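Local coordinates for nitrogen regulatory protein P-II (Thiomonas intermedia, PDB 5DS7) that binds adenine nucleotides and probably acts, like other members of the PII family, as a regulator of other proteins, at residues Leu12-Glu17 against Ile64-Ala69. Numbering follows the deposited sequence.
Sequences LEIILE and IMIIAA. With AMP (adenosine monophosphate), chain E.
Met65 lies across from Ile15 and reaches along its own strand's direction, toward Ile67, to lie beside Glu13, on the face that looks into the trimer. Its CB rests 3.9 Å from Ile15 CG1, the two side chains crossing at a slant. With CG anti to the backbone N (chi1 165°), Met65 brings SD to 3.9 Å from Glu13 OE2, the two side chains lying side by side and pointing the same way. The carboxylate forms salt bridges: OE1 with Lys11 of its own chain, OE2 with Lys11 of the second subunit. An alanine in place of Met65 would probably open a gap beside the extended Glu13 chain and lose the packing on Ile67 of the second subunit. On the helix-covered face, Leu16 CG (chi1 76°) and Ile64 CG1 (chi1 66°) both sit between backbone N and carbonyl carbon, setting the branches side by side, with Leu16 CD2 3.6 Å from Ile64 CG1. Ile66 CD1 lies 4.3 Å from the same Leu16 CD2. Six backbone hydrogen bonds join the antiparallel strands, with Ile66 N to Ile14 O at 2.7 Å. Ala69 pairs with the adenine of AMP, its N donating to N1 (3.0 Å) and its O accepting from N6 (3.1 Å); Ser90 and Gly91 of the third subunit also bond to AMP. One face of these central strands of the ferredoxin-like PII fold thus packs apolar side chains under the helices; the other places the Glu13 carboxylate, paired with two lysines, at the subunit interface; the Ala69 backbone, complementing N1 and N6, is consistent with recognition of adenine.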
loop_
_atom_site.group_PDB
_atom_site.type_symbol
_atom_site.label_atom_id
_atom_site.label_comp_id
_atom_site.label_asym_id
_atom_site.label_seq_id
_atom_site.Cartn_x
_atom_site.Cartn_y
_atom_site.Cartn_z
ATOM N N LEU B 12 8.255 -0.004 4.287
ATOM C CA LEU B 12 7.584 0.986 5.118
ATOM C C LEU B 12 6.522 1.741 4.344
ATOM O O LEU B 12 6.725 2.052 3.172
ATOM C CB LEU B 12 8.591 1.979 5.663
ATOM C CG LEU B 12 9.802 1.423 6.404
ATOM C CD1 LEU B 12 10.612 2.596 6.865
ATOM C CD2 LEU B 12 9.344 0.627 7.583
ATOM N N GLU B 13 5.390 2.024 4.990
ATOM C CA GLU B 13 4.438 3.008 4.474
ATOM C C GLU B 13 4.407 4.165 5.457
ATOM O O GLU B 13 4.052 3.995 6.622
ATOM C CB GLU B 13 3.045 2.402 4.278
ATOM C CG GLU B 13 3.023 1.364 3.164
ATOM C CD GLU B 13 1.672 0.675 2.975
ATOM O OE1 GLU B 13 1.571 -0.198 2.084
ATOM O OE2 GLU B 13 0.712 0.999 3.707
ATOM N N ILE B 14 4.819 5.335 4.999
ATOM C CA ILE B 14 4.923 6.505 5.863
ATOM C C ILE B 14 3.941 7.553 5.393
ATOM O O ILE B 14 4.026 8.016 4.262
ATOM C CB ILE B 14 6.338 7.079 5.860
ATOM C CG1 ILE B 14 7.345 5.944 6.088
ATOM C CG2 ILE B 14 6.462 8.218 6.892
ATOM C CD1 ILE B 14 8.712 6.196 5.470
ATOM N N ILE B 15 2.991 7.900 6.256
ATOM C CA ILE B 15 1.917 8.810 5.887
ATOM C C ILE B 15 2.064 10.080 6.688
ATOM O O ILE B 15 2.114 10.020 7.910
ATOM C CB ILE B 15 0.551 8.143 6.135
ATOM C CG1 ILE B 15 0.463 6.853 5.308
ATOM C CG2 ILE B 15 -0.594 9.081 5.803
ATOM C CD1 ILE B 15 -0.683 5.958 5.718
ATOM N N LEU B 16 2.180 11.221 6.011
ATOM C CA LEU B 16 2.356 12.501 6.692
ATOM C C LEU B 16 2.007 13.662 5.750
ATOM O O LEU B 16 1.809 13.456 4.553
ATOM C CB LEU B 16 3.791 12.637 7.219
ATOM C CG LEU B 16 4.888 12.965 6.206
ATOM C CD1 LEU B 16 6.241 12.904 6.887
ATOM C CD2 LEU B 16 4.851 12.037 4.993
ATOM N N GLU B 17 1.890 14.865 6.298
ATOM C CA GLU B 17 1.557 16.042 5.495
ATOM C C GLU B 17 2.670 16.347 4.497
ATOM O O GLU B 17 3.856 16.231 4.819
ATOM C CB GLU B 17 1.300 17.251 6.407
ATOM C CG GLU B 17 0.063 17.124 7.287
ATOM C CD GLU B 17 0.091 18.089 8.489
ATOM O OE1 GLU B 17 0.894 17.856 9.418
ATOM O OE2 GLU B 17 -0.667 19.074 8.491
ATOM N N ILE B 64 0.640 12.742 2.020
ATOM C CA ILE B 64 1.295 11.809 1.104
ATOM C C ILE B 64 1.599 10.489 1.816
ATOM O O ILE B 64 1.579 10.417 3.039
ATOM C CB ILE B 64 2.609 12.398 0.513
ATOM C CG1 ILE B 64 3.661 12.580 1.608
ATOM C CG2 ILE B 64 2.340 13.727 -0.179
ATOM C CD1 ILE B 64 5.031 13.021 1.082
ATOM N N MET B 65 1.908 9.473 1.043
ATOM C CA MET B 65 2.324 8.230 1.615
ATOM C C MET B 65 3.607 7.857 0.901
ATOM O O MET B 65 3.615 7.660 -0.297
ATOM C CB MET B 65 1.272 7.129 1.475
ATOM C CG MET B 65 1.790 5.722 1.737
ATOM S SD MET B 65 0.570 4.393 1.833
ATOM C CE MET B 65 -0.109 4.385 0.189
ATOM N N ILE B 66 4.689 7.768 1.649
ATOM C CA ILE B 66 5.962 7.315 1.104
ATOM C C ILE B 66 6.133 5.813 1.337
ATOM O O ILE B 66 6.092 5.318 2.479
ATOM C CB ILE B 66 7.141 8.097 1.734
ATOM C CG1 ILE B 66 6.991 9.595 1.456
ATOM C CG2 ILE B 66 8.487 7.580 1.220
ATOM C CD1 ILE B 66 7.855 10.463 2.387
ATOM N N ILE B 67 6.297 5.085 0.241
ATOM C CA ILE B 67 6.571 3.651 0.286
ATOM C C ILE B 67 8.053 3.417 0.086
ATOM O O ILE B 67 8.635 3.883 -0.910
ATOM C CB ILE B 67 5.792 2.903 -0.803
ATOM C CG1 ILE B 67 4.296 3.227 -0.685
ATOM C CG2 ILE B 67 6.060 1.419 -0.732
ATOM C CD1 ILE B 67 3.524 3.023 -2.004
ATOM N N ALA B 68 8.673 2.694 1.012
ATOM C CA ALA B 68 10.104 2.441 0.917
ATOM C C ALA B 68 10.416 1.020 1.292
ATOM O O ALA B 68 10.239 0.631 2.437
ATOM C CB ALA B 68 10.870 3.391 1.815
ATOM N N ALA B 69 10.858 0.235 0.324
ATOM C CA ALA B 69 11.390 -1.087 0.613
ATOM C C ALA B 69 12.813 -0.949 1.140
ATOM O O ALA B 69 13.659 -0.318 0.511
ATOM C CB ALA B 69 11.357 -1.968 -0.623
HETATM P P AMP E . 14.603 2.023 -10.634
HETATM O O1P AMP E . 15.712 1.923 -9.623
HETATM O O2P AMP E . 14.870 3.021 -11.731
HETATM O O3P AMP E . 14.021 0.710 -11.128
HETATM O "O5'" AMP E . 13.389 2.678 -9.848
HETATM C "C5'" AMP E . 12.177 2.978 -10.529
HETATM C "C4'" AMP E . 11.081 3.368 -9.572
HETATM O "O4'" AMP E . 10.758 2.251 -8.705
HETATM C "C3'" AMP E . 11.419 4.496 -8.613
HETATM O "O3'" AMP E . 11.270 5.773 -9.204
HETATM C "C2'" AMP E . 10.471 4.246 -7.449
HETATM O "O2'" AMP E . 9.190 4.772 -7.730
HETATM C "C1'" AMP E . 10.395 2.722 -7.423
HETATM N N9 AMP E . 11.335 2.175 -6.423
HETATM C C8 AMP E . 12.620 1.865 -6.625
HETATM N N7 AMP E . 13.197 1.439 -5.482
HETATM C C5 AMP E . 12.270 1.488 -4.520
HETATM C C6 AMP E . 12.216 1.194 -3.081
HETATM N N6 AMP E . 13.290 0.737 -2.415
HETATM N N1 AMP E . 11.054 1.399 -2.441
HETATM C C2 AMP E . 9.966 1.858 -3.087
HETATM N N3 AMP E . 9.940 2.160 -4.386
HETATM C C4 AMP E . 11.049 1.983 -5.144
#